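Local atomic coordinates of uncharacterized protein (Singapore grouper iridovirus, PDB entry 3RJ2), a protein that binds histone H3 and is otherwise of unknown function. Residues Cys9-Ala14 with Tyr36-Lys41; Tyr30-Thr35 with Ile97-Asn102; Val59-Ala64 with Ala87-Ala92. One frame throughout, in Å; residues are numbered along the deposited sequence.

The fold pairs a four-stranded antiparallel sheet with a six-stranded mixed sheet, and the three contacts sample different depths. Interaction 2 is fully buried. It joins neighbouring strands 31-37 and 94-98 of the mixed sheet by backbone bonds and large side chains. Interactions 1 and 3 are partly buried and lie nearer the edge of the fold. Interaction 1 joins the two sheets through aromatic rings and an amide-carboxylate bond. Interaction 3 packs a turn on strand 56-62. Each has one bridging water: from backbone N to carbonyl in interactions 1 and 3, between two carbonyls in interaction 2. F38 touches V88 and F61, so interactions 1 and 3 share one apolar patch. F11 touches W34 of interaction 2.

Interaction 1. Residues Cys9-Ala14 with Tyr36-Lys41; sequences CEFVNA and YKFPEK
F11 packs against Y36 and F38, and N13 hydrogen-bonds E40 at the loop end. The contact joins the end of strand 6-12, in the antiparallel sheet, to the end of strand 31-37, in the mixed sheet, and the loop that follows. F11 has the most surface buried here. Y36 sets CD2 and CE2 over one face of the F11 ring, toward its rim. The closest atoms are F11 CE1 and Y36 CD2, 3.6 Å apart. The ring planes meet obliquely, at 53°. With CG anti to the backbone N (chi1 177°), the Y36 ring reaches across to F11, and the two side chains come from opposing strands and pass one another. The F38 side chain comes in across that of F11, the rings again oblique, and brings CE1 to 4.0 Å from F11 CE2. The three rings make an aromatic cluster, to which Y42 adds a fourth ring. Y36 OH is hydrogen-bonded to Y42 OH.

N13 supplies the polar half. Its ND2 donates to E40 OE1 at 3.0 Å, with a nearly straight N-H...O angle of 169°. The acceptor lies close to the amide plane of N13, but the amide meets the carboxylate from above its plane. N13 OD1 accepts from T15 N, as in an Asx turn, and from K17 N. This fixes the rotation of the amide. E40 OE2 makes a salt bridge with K17. A water bridges A14 N, at 3.1 Å, and K41 O, at 2.9 Å.

The chemistry is therefore divided. The aromatic cluster joins strand 6-12 of one sheet to strand 31-37 of the other and its following loop. A directional bond from a pinned amide adds a polar tie, and K17 probably helps keep the E40 carboxylate negatively charged.

Interaction 2. Residues Tyr30-Thr35 with Ile97-Asn102; sequences YCWIWT and IHAAIN
W32 and W34 lay their indoles along the face of the sheet that carries I97 and A99, while I33 and H98 pair on the opposite face. The strands run antiparallel at neighbouring positions in the mixed sheet. A99 CB sits over the centre of the six-membered ring of W32, 3.5 Å from its centroid and 5° off the normal. This is a well-centred CH-pi contact. W32 reaches it because CG lies between the backbone N and the carbonyl carbon (chi1 50°), which turns the indole back over the neighbouring strand. I97 and W32 run in step from their strands, with I97 CG2 at 3.8 Å from W32 CZ3. The other branch of I97 goes to the second indole: I97 CG1 lies 3.8 Å from W34 CE3, at an oblique approach. Each branch of I97 thus meets a different tryptophan.

On the other face, I33 and H98 flank one another as an antiparallel non-hydrogen-bonded pair. I33 CG1 comes to 3.7 Å from H98 CD2. I33 CG2 stands over the imidazole, 4.3 Å from its centroid. H98 NE2 is hydrogen-bonded to T134 of helix 128-136, and F131 meets the imidazole edge-to-face.

The backbones are tied by W34 N to I97 O at 2.9 Å and by A99 N to W32 O at 3.1 Å. W32 O has a second partner, a water that also donates to A99 O at 2.8 Å. Beyond it, C31 SG packs against A100 CB, just before helix 101-104.

The indole nitrogens are satisfied from outside the pair: W32 NE1 by I5 O and W34 NE1 by E117. The contact is apolar on the tryptophan face and mixed on the histidine face. Through the bridging water, W32 O and A99 O both have a donor within this buried contact.

Interaction 3. Residues Val59-Ala64 with Ala87-Ala92; sequences VTFFNA and AVPKDA
The backbone oxygen of D91 has two partners beside N63 and A64. A water donates to D91 O at 3.0 Å and accepts from A64 N at 2.9 Å. N63 CA also approaches D91 O at 3.2 Å in a CA-H...O contact. D91 belongs to a type I beta turn, P89 to A92, closed by A92 N to P89 O at 3.1 Å. This turn lies in the loop between strands 81-87 and 94-98, and it packs against F61 of strand 56-62 and the residues after it. A second CA-H...O contact, from A92 CA to F62 O, runs in the reverse sense. No direct hydrogen bond joins the two segments.

The apolar part centres on F61. Chi1 of -61° puts the ring beside its own backbone N, where P89 and V88 can reach it. P89 comes in from the side and sets CD over one face, toward the rim. P89 CD lies 3.7 Å from the ring centroid and 24° off the normal, a CH-pi contact. V88 reaches the far end of the ring, with CG1 4.0 Å from F61 CE2. F38 covers the same patch, touching F61, V88 and A92.

N63 OD1 is hydrogen-bonded to T65 OG1 and R67 N. These bonds fix the rotation of the amide, while N63 CB rests against D91 O. The contact thus joins F61-A64 to the turn by ring packing, two CA-H...O contacts and one bridging water. At the near end of F61, its CB meets A92 CB at 4.0 Å.

Interaction 1. Residues Cys9-Ala14 with Tyr36-Lys41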
loop_
_atom_site.group_PDB
_atom_site.type_symbol
_atom_site.label_atom_id
_atom_site.label_comp_id
_atom_site.label_asym_id
_atom_site.label_seq_id
_atom_site.Cartn_x
_atom_site.Cartn_y
_atom_site.Cartn_z
ATOM N N CYS A 9 -0.252 -4.097 -8.471
ATOM C CA CYS A 9 -1.600 -4.253 -7.925
ATOM C C CYS A 9 -2.657 -4.296 -9.018
ATOM O O CYS A 9 -2.795 -3.337 -9.793
ATOM C CB CYS A 9 -1.946 -3.109 -6.969
ATOM S SG CYS A 9 -0.722 -2.777 -5.690
ATOM N N GLU A 10 -3.384 -5.418 -9.068
ATOM C CA GLU A 10 -4.600 -5.549 -9.874
ATOM C C GLU A 10 -5.838 -5.399 -8.989
ATOM O O GLU A 10 -6.158 -6.280 -8.199
ATOM C CB GLU A 10 -4.666 -6.896 -10.604
ATOM C CG GLU A 10 -3.647 -7.076 -11.706
ATOM C CD GLU A 10 -3.814 -8.397 -12.489
ATOM O OE1 GLU A 10 -4.425 -9.357 -11.960
ATOM O OE2 GLU A 10 -3.321 -8.466 -13.644
ATOM N N PHE A 11 -6.511 -4.267 -9.134
ATOM C CA PHE A 11 -7.782 -4.007 -8.488
ATOM C C PHE A 11 -8.872 -4.482 -9.414
ATOM O O PHE A 11 -8.886 -4.122 -10.584
ATOM C CB PHE A 11 -7.938 -2.524 -8.183
ATOM C CG PHE A 11 -7.114 -2.070 -7.022
ATOM C CD1 PHE A 11 -5.876 -1.482 -7.223
ATOM C CD2 PHE A 11 -7.565 -2.255 -5.722
ATOM C CE1 PHE A 11 -5.106 -1.073 -6.155
ATOM C CE2 PHE A 11 -6.800 -1.841 -4.643
ATOM C CZ PHE A 11 -5.567 -1.253 -4.858
ATOM N N VAL A 12 -9.752 -5.327 -8.888
ATOM C CA VAL A 12 -10.809 -5.974 -9.676
ATOM C C VAL A 12 -12.152 -5.441 -9.211
ATOM O O VAL A 12 -12.409 -5.421 -8.015
ATOM C CB VAL A 12 -10.770 -7.525 -9.501
ATOM C CG1 VAL A 12 -11.677 -8.223 -10.509
ATOM C CG2 VAL A 12 -9.351 -8.046 -9.626
ATOM N N ASN A 13 -12.999 -4.983 -10.140
ATOM C CA ASN A 13 -14.348 -4.546 -9.768
ATOM C C ASN A 13 -15.331 -5.721 -9.674
ATOM O O ASN A 13 -14.913 -6.870 -9.792
ATOM C CB ASN A 13 -14.849 -3.394 -10.661
ATOM C CG ASN A 13 -15.191 -3.834 -12.093
ATOM O OD1 ASN A 13 -15.187 -5.022 -12.425
ATOM N ND2 ASN A 13 -15.497 -2.857 -12.945
ATOM N N ALA A 14 -16.626 -5.439 -9.478
ATOM C CA ALA A 14 -17.630 -6.483 -9.255
ATOM C C ALA A 14 -17.833 -7.427 -10.445
ATOM O O ALA A 14 -18.232 -8.575 -10.279
ATOM C CB ALA A 14 -18.963 -5.859 -8.841
ATOM N N TYR A 36 -4.193 5.421 -2.747
ATOM C CA TYR A 36 -4.989 5.345 -3.968
ATOM C C TYR A 36 -6.449 5.580 -3.645
ATOM O O TYR A 36 -7.051 4.815 -2.891
ATOM C CB TYR A 36 -4.803 3.972 -4.623
ATOM C CG TYR A 36 -5.613 3.672 -5.869
ATOM C CD1 TYR A 36 -5.831 4.638 -6.860
ATOM C CD2 TYR A 36 -6.109 2.396 -6.090
ATOM C CE1 TYR A 36 -6.549 4.332 -8.029
ATOM C CE2 TYR A 36 -6.835 2.084 -7.238
ATOM C CZ TYR A 36 -7.042 3.047 -8.204
ATOM O OH TYR A 36 -7.754 2.717 -9.331
ATOM N N LYS A 37 -7.005 6.645 -4.209
ATOM C CA LYS A 37 -8.433 6.920 -4.121
ATOM C C LYS A 37 -9.116 6.142 -5.235
ATOM O O LYS A 37 -8.756 6.293 -6.392
ATOM C CB LYS A 37 -8.706 8.418 -4.300
ATOM C CG LYS A 37 -10.146 8.809 -3.997
ATOM C CD LYS A 37 -10.409 10.272 -4.309
ATOM C CE LYS A 37 -11.905 10.554 -4.276
ATOM N NZ LYS A 37 -12.181 12.031 -4.180
ATOM N N PHE A 38 -10.078 5.297 -4.882
ATOM C CA PHE A 38 -10.797 4.484 -5.870
ATOM C C PHE A 38 -11.654 5.351 -6.795
ATOM O O PHE A 38 -12.411 6.200 -6.314
ATOM C CB PHE A 38 -11.697 3.449 -5.189
ATOM C CG PHE A 38 -10.954 2.424 -4.337
ATOM C CD1 PHE A 38 -9.562 2.330 -4.355
ATOM C CD2 PHE A 38 -11.667 1.537 -3.535
ATOM C CE1 PHE A 38 -8.901 1.372 -3.582
ATOM C CE2 PHE A 38 -11.011 0.580 -2.763
ATOM C CZ PHE A 38 -9.635 0.500 -2.784
ATOM N N PRO A 39 -11.522 5.158 -8.122
ATOM C CA PRO A 39 -12.440 5.819 -9.054
ATOM C C PRO A 39 -13.761 5.039 -9.181
ATOM O O PRO A 39 -14.727 5.558 -9.743
ATOM C CB PRO A 39 -11.660 5.811 -10.370
ATOM C CG PRO A 39 -10.820 4.564 -10.299
ATOM C CD PRO A 39 -10.448 4.432 -8.830
ATOM N N GLU A 40 -13.786 3.818 -8.634
ATOM C CA GLU A 40 -14.955 2.928 -8.644
ATOM C C GLU A 40 -14.777 1.883 -7.538
ATOM O O GLU A 40 -13.674 1.714 -7.023
ATOM C CB GLU A 40 -15.095 2.234 -10.005
ATOM C CG GLU A 40 -13.936 1.286 -10.345
ATOM C CD GLU A 40 -14.061 0.669 -11.727
ATOM O OE1 GLU A 40 -15.075 -0.013 -11.991
ATOM O OE2 GLU A 40 -13.136 0.851 -12.548
ATOM N N LYS A 41 -15.844 1.178 -7.179
ATOM C CA LYS A 41 -15.754 0.168 -6.115
ATOM C C LYS A 41 -14.993 -1.072 -6.595
ATOM O O LYS A 41 -15.193 -1.570 -7.705
ATOM C CB LYS A 41 -17.144 -0.223 -5.573
ATOM C CG LYS A 41 -18.023 0.984 -5.181
ATOM C CD LYS A 41 -19.265 0.578 -4.379
ATOM C CE LYS A 41 -20.191 1.802 -4.121
ATOM N NZ LYS A 41 -21.101 1.650 -2.926
HETATM O O HOH W 1 -17.728 -2.706 -8.468
#

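Interaction 2. Residues Tyr30-Thr35 with Ile97-Asn102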
loop_
_atom_site.group_PDB
_atom_site.type_symbol
_atom_site.label_atom_id
_atom_site.label_comp_id
_atom_site.label_asym_id
_atom_site.label_seq_id
_atom_site.Cartn_x
_atom_site.Cartn_y
_atom_site.Cartn_z
ATOM N N TYR A 30 14.338 3.497 -0.651
ATOM C CA TYR A 30 13.953 2.495 0.332
ATOM C C TYR A 30 12.434 2.454 0.635
ATOM O O TYR A 30 11.647 2.150 -0.281
ATOM C CB TYR A 30 14.889 2.612 1.548
ATOM C CG TYR A 30 16.305 2.083 1.256
ATOM C CD1 TYR A 30 16.818 0.984 1.964
ATOM C CD2 TYR A 30 17.117 2.659 0.256
ATOM C CE1 TYR A 30 18.105 0.479 1.701
ATOM C CE2 TYR A 30 18.401 2.159 -0.019
ATOM C CZ TYR A 30 18.889 1.066 0.710
ATOM O OH TYR A 30 20.153 0.552 0.463
ATOM N N CYS A 31 12.022 2.750 1.873
ATOM C CA CYS A 31 10.601 2.724 2.262
ATOM C C CYS A 31 9.750 3.776 1.553
ATOM O O CYS A 31 10.191 4.906 1.333
ATOM C CB CYS A 31 10.436 2.921 3.758
ATOM S SG CYS A 31 11.026 1.579 4.720
ATOM N N TRP A 32 8.535 3.388 1.188
ATOM C CA TRP A 32 7.550 4.330 0.671
ATOM C C TRP A 32 6.153 4.038 1.205
ATOM O O TRP A 32 5.914 2.998 1.818
ATOM C CB TRP A 32 7.575 4.410 -0.864
ATOM C CG TRP A 32 7.531 3.086 -1.585
ATOM C CD1 TRP A 32 8.578 2.461 -2.221
ATOM C CD2 TRP A 32 6.389 2.239 -1.774
ATOM N NE1 TRP A 32 8.160 1.280 -2.770
ATOM C CE2 TRP A 32 6.823 1.115 -2.515
ATOM C CE3 TRP A 32 5.041 2.317 -1.383
ATOM C CZ2 TRP A 32 5.960 0.062 -2.866
ATOM C CZ3 TRP A 32 4.181 1.269 -1.734
ATOM C CH2 TRP A 32 4.647 0.162 -2.472
ATOM N N ILE A 33 5.254 4.998 1.001
ATOM C CA ILE A 33 3.838 4.853 1.319
ATOM C C ILE A 33 3.105 5.217 0.043
ATOM O O ILE A 33 3.515 6.124 -0.689
ATOM C CB ILE A 33 3.405 5.773 2.484
ATOM C CG1 ILE A 33 4.195 5.438 3.752
ATOM C CG2 ILE A 33 1.910 5.656 2.753
ATOM C CD1 ILE A 33 4.005 6.454 4.875
ATOM N N TRP A 34 2.046 4.473 -0.238
ATOM C CA TRP A 34 1.251 4.680 -1.424
ATOM C C TRP A 34 -0.220 4.793 -1.042
ATOM O O TRP A 34 -0.734 3.974 -0.282
ATOM C CB TRP A 34 1.489 3.521 -2.383
ATOM C CG TRP A 34 0.670 3.500 -3.622
ATOM C CD1 TRP A 34 0.901 4.201 -4.774
ATOM C CD2 TRP A 34 -0.496 2.700 -3.860
ATOM N NE1 TRP A 34 -0.070 3.899 -5.713
ATOM C CE2 TRP A 34 -0.933 2.974 -5.177
ATOM C CE3 TRP A 34 -1.234 1.791 -3.077
ATOM C CZ2 TRP A 34 -2.068 2.348 -5.744
ATOM C CZ3 TRP A 34 -2.371 1.167 -3.648
ATOM C CH2 TRP A 34 -2.762 1.449 -4.966
ATOM N N THR A 35 -0.870 5.828 -1.565
ATOM C CA THR A 35 -2.297 6.080 -1.364
ATOM C C THR A 35 -3.063 6.113 -2.694
ATOM O O THR A 35 -2.642 6.763 -3.644
ATOM C CB THR A 35 -2.527 7.426 -0.634
ATOM O OG1 THR A 35 -1.790 7.421 0.591
ATOM C CG2 THR A 35 -4.013 7.625 -0.312
ATOM N N ILE A 97 -0.672 1.402 0.887
ATOM C CA ILE A 97 0.339 0.405 1.188
ATOM C C ILE A 97 1.472 1.101 1.930
ATOM O O ILE A 97 1.976 2.129 1.463
ATOM C CB ILE A 97 0.851 -0.290 -0.111
ATOM C CG1 ILE A 97 -0.299 -1.063 -0.782
ATOM C CG2 ILE A 97 2.038 -1.181 0.177
ATOM C CD1 ILE A 97 0.022 -1.707 -2.136
ATOM N N HIS A 98 1.833 0.587 3.106
ATOM C CA HIS A 98 3.095 0.955 3.743
ATOM C C HIS A 98 4.058 -0.166 3.387
ATOM O O HIS A 98 3.920 -1.281 3.904
ATOM C CB HIS A 98 2.973 1.052 5.277
ATOM C CG HIS A 98 2.163 2.221 5.764
ATOM N ND1 HIS A 98 0.789 2.279 5.650
ATOM C CD2 HIS A 98 2.534 3.368 6.382
ATOM C CE1 HIS A 98 0.352 3.417 6.160
ATOM N NE2 HIS A 98 1.391 4.091 6.621
ATOM N N ALA A 99 5.017 0.123 2.506
ATOM C CA ALA A 99 6.038 -0.838 2.090
ATOM C C ALA A 99 7.196 -0.957 3.084
ATOM O O ALA A 99 7.715 0.044 3.569
ATOM C CB ALA A 99 6.570 -0.456 0.724
ATOM N N ALA A 100 7.602 -2.194 3.365
ATOM C CA ALA A 100 8.599 -2.519 4.384
ATOM C C ALA A 100 8.275 -1.802 5.686
ATOM O O ALA A 100 9.093 -1.043 6.209
ATOM C CB ALA A 100 10.023 -2.193 3.913
ATOM N N ILE A 101 7.067 -2.043 6.196
ATOM C CA ILE A 101 6.653 -1.509 7.492
ATOM C C ILE A 101 7.438 -2.193 8.616
ATOM O O ILE A 101 7.364 -1.770 9.772
ATOM C CB ILE A 101 5.129 -1.637 7.731
ATOM C CG1 ILE A 101 4.702 -0.742 8.912
ATOM C CG2 ILE A 101 4.737 -3.100 7.955
ATOM C CD1 ILE A 101 3.299 -0.239 8.850
ATOM N N ASN A 102 8.179 -3.251 8.269
ATOM C CA ASN A 102 9.113 -3.888 9.213
ATOM C C ASN A 102 10.265 -2.963 9.568
ATOM O O ASN A 102 10.872 -3.119 10.625
ATOM C CB ASN A 102 9.623 -5.260 8.734
ATOM C CG ASN A 102 10.325 -5.202 7.408
ATOM O OD1 ASN A 102 11.538 -5.453 7.318
ATOM N ND2 ASN A 102 9.582 -4.886 6.358
HETATM O O HOH W 2 6.583 2.283 4.799
#

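Interaction 3. Residues Val59-Ala64 with Ala87-Ala92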
loop_
_atom_site.group_PDB
_atom_site.type_symbol
_atom_site.label_atom_id
_atom_site.label_comp_id
_atom_site.label_asym_id
_atom_site.label_seq_id
_atom_site.Cartn_x
_atom_site.Cartn_y
_atom_site.Cartn_z
ATOM N N VAL A 59 -1.275 -3.224 4.050
ATOM C CA VAL A 59 -2.336 -2.761 3.161
ATOM C C VAL A 59 -3.537 -2.366 4.021
ATOM O O VAL A 59 -4.075 -3.188 4.764
ATOM C CB VAL A 59 -2.787 -3.867 2.168
ATOM C CG1 VAL A 59 -3.789 -3.297 1.175
ATOM C CG2 VAL A 59 -1.593 -4.452 1.448
ATOM N N THR A 60 -3.945 -1.110 3.905
ATOM C CA THR A 60 -4.994 -0.548 4.739
ATOM C C THR A 60 -6.067 -0.022 3.793
ATOM O O THR A 60 -5.757 0.467 2.684
ATOM C CB THR A 60 -4.448 0.604 5.635
ATOM O OG1 THR A 60 -3.250 0.170 6.296
ATOM C CG2 THR A 60 -5.457 1.029 6.691
ATOM N N PHE A 61 -7.318 -0.179 4.214
ATOM C CA PHE A 61 -8.453 0.415 3.530
ATOM C C PHE A 61 -9.145 1.430 4.435
ATOM O O PHE A 61 -9.246 1.232 5.662
ATOM C CB PHE A 61 -9.451 -0.661 3.104
ATOM C CG PHE A 61 -8.880 -1.667 2.150
ATOM C CD1 PHE A 61 -8.513 -2.927 2.596
ATOM C CD2 PHE A 61 -8.677 -1.338 0.815
ATOM C CE1 PHE A 61 -7.968 -3.861 1.705
ATOM C CE2 PHE A 61 -8.122 -2.255 -0.075
ATOM C CZ PHE A 61 -7.777 -3.522 0.369
ATOM N N PHE A 62 -9.615 2.503 3.809
ATOM C CA PHE A 62 -10.325 3.583 4.477
ATOM C C PHE A 62 -11.645 3.822 3.739
ATOM O O PHE A 62 -11.736 3.587 2.519
ATOM C CB PHE A 62 -9.495 4.873 4.460
ATOM C CG PHE A 62 -8.091 4.699 4.951
ATOM C CD1 PHE A 62 -7.808 4.717 6.320
ATOM C CD2 PHE A 62 -7.038 4.516 4.047
ATOM C CE1 PHE A 62 -6.510 4.553 6.777
ATOM C CE2 PHE A 62 -5.737 4.342 4.511
ATOM C CZ PHE A 62 -5.477 4.368 5.874
ATOM N N ASN A 63 -12.660 4.280 4.470
ATOM C CA ASN A 63 -13.965 4.594 3.864
ATOM C C ASN A 63 -13.992 5.956 3.167
ATOM O O ASN A 63 -12.958 6.625 3.064
ATOM C CB ASN A 63 -15.114 4.407 4.871
ATOM C CG ASN A 63 -15.114 5.445 5.989
ATOM O OD1 ASN A 63 -14.556 6.535 5.865
ATOM N ND2 ASN A 63 -15.769 5.107 7.084
ATOM N N ALA A 64 -15.164 6.372 2.681
ATOM C CA ALA A 64 -15.277 7.578 1.867
ATOM C C ALA A 64 -14.991 8.857 2.648
ATOM O O ALA A 64 -14.681 9.893 2.056
ATOM C CB ALA A 64 -16.669 7.650 1.208
ATOM N N ALA A 87 -9.349 -9.466 -0.171
ATOM C CA ALA A 87 -10.688 -8.939 -0.344
ATOM C C ALA A 87 -10.686 -7.441 -0.037
ATOM O O ALA A 87 -10.036 -7.006 0.888
ATOM C CB ALA A 87 -11.677 -9.683 0.552
ATOM N N VAL A 88 -11.386 -6.664 -0.856
ATOM C CA VAL A 88 -11.567 -5.235 -0.627
ATOM C C VAL A 88 -12.921 -5.045 0.090
ATOM O O VAL A 88 -13.949 -5.531 -0.388
ATOM C CB VAL A 88 -11.515 -4.444 -1.971
ATOM C CG1 VAL A 88 -11.695 -2.963 -1.738
ATOM C CG2 VAL A 88 -10.186 -4.707 -2.725
ATOM N N PRO A 89 -12.926 -4.371 1.261
ATOM C CA PRO A 89 -14.168 -4.137 2.009
ATOM C C PRO A 89 -15.229 -3.405 1.174
ATOM O O PRO A 89 -14.882 -2.570 0.334
ATOM C CB PRO A 89 -13.717 -3.235 3.168
ATOM C CG PRO A 89 -12.265 -3.487 3.330
ATOM C CD PRO A 89 -11.740 -3.850 1.972
ATOM N N LYS A 90 -16.502 -3.728 1.414
ATOM C CA LYS A 90 -17.656 -3.049 0.808
ATOM C C LYS A 90 -17.555 -1.519 0.802
ATOM O O LYS A 90 -17.860 -0.863 -0.206
ATOM C CB LYS A 90 -18.958 -3.467 1.547
ATOM C CG LYS A 90 -19.845 -4.454 0.774
ATOM C CD LYS A 90 -21.121 -4.891 1.560
ATOM C CE LYS A 90 -21.939 -5.904 0.730
ATOM N NZ LYS A 90 -22.839 -6.835 1.522
ATOM N N ASP A 91 -17.148 -0.960 1.938
ATOM C CA ASP A 91 -17.082 0.501 2.147
ATOM C C ASP A 91 -15.705 1.125 1.893
ATOM O O ASP A 91 -15.454 2.272 2.288
ATOM C CB ASP A 91 -17.548 0.863 3.564
ATOM C CG ASP A 91 -16.946 -0.032 4.622
ATOM O OD1 ASP A 91 -16.448 -1.127 4.284
ATOM O OD2 ASP A 91 -16.985 0.345 5.810
ATOM N N ALA A 92 -14.816 0.380 1.246
ATOM C CA ALA A 92 -13.502 0.902 0.918
ATOM C C ALA A 92 -13.608 1.914 -0.213
ATOM O O ALA A 92 -14.191 1.629 -1.256
ATOM C CB ALA A 92 -12.539 -0.218 0.559
HETATM O O HOH W 3 -17.362 4.533 2.252
#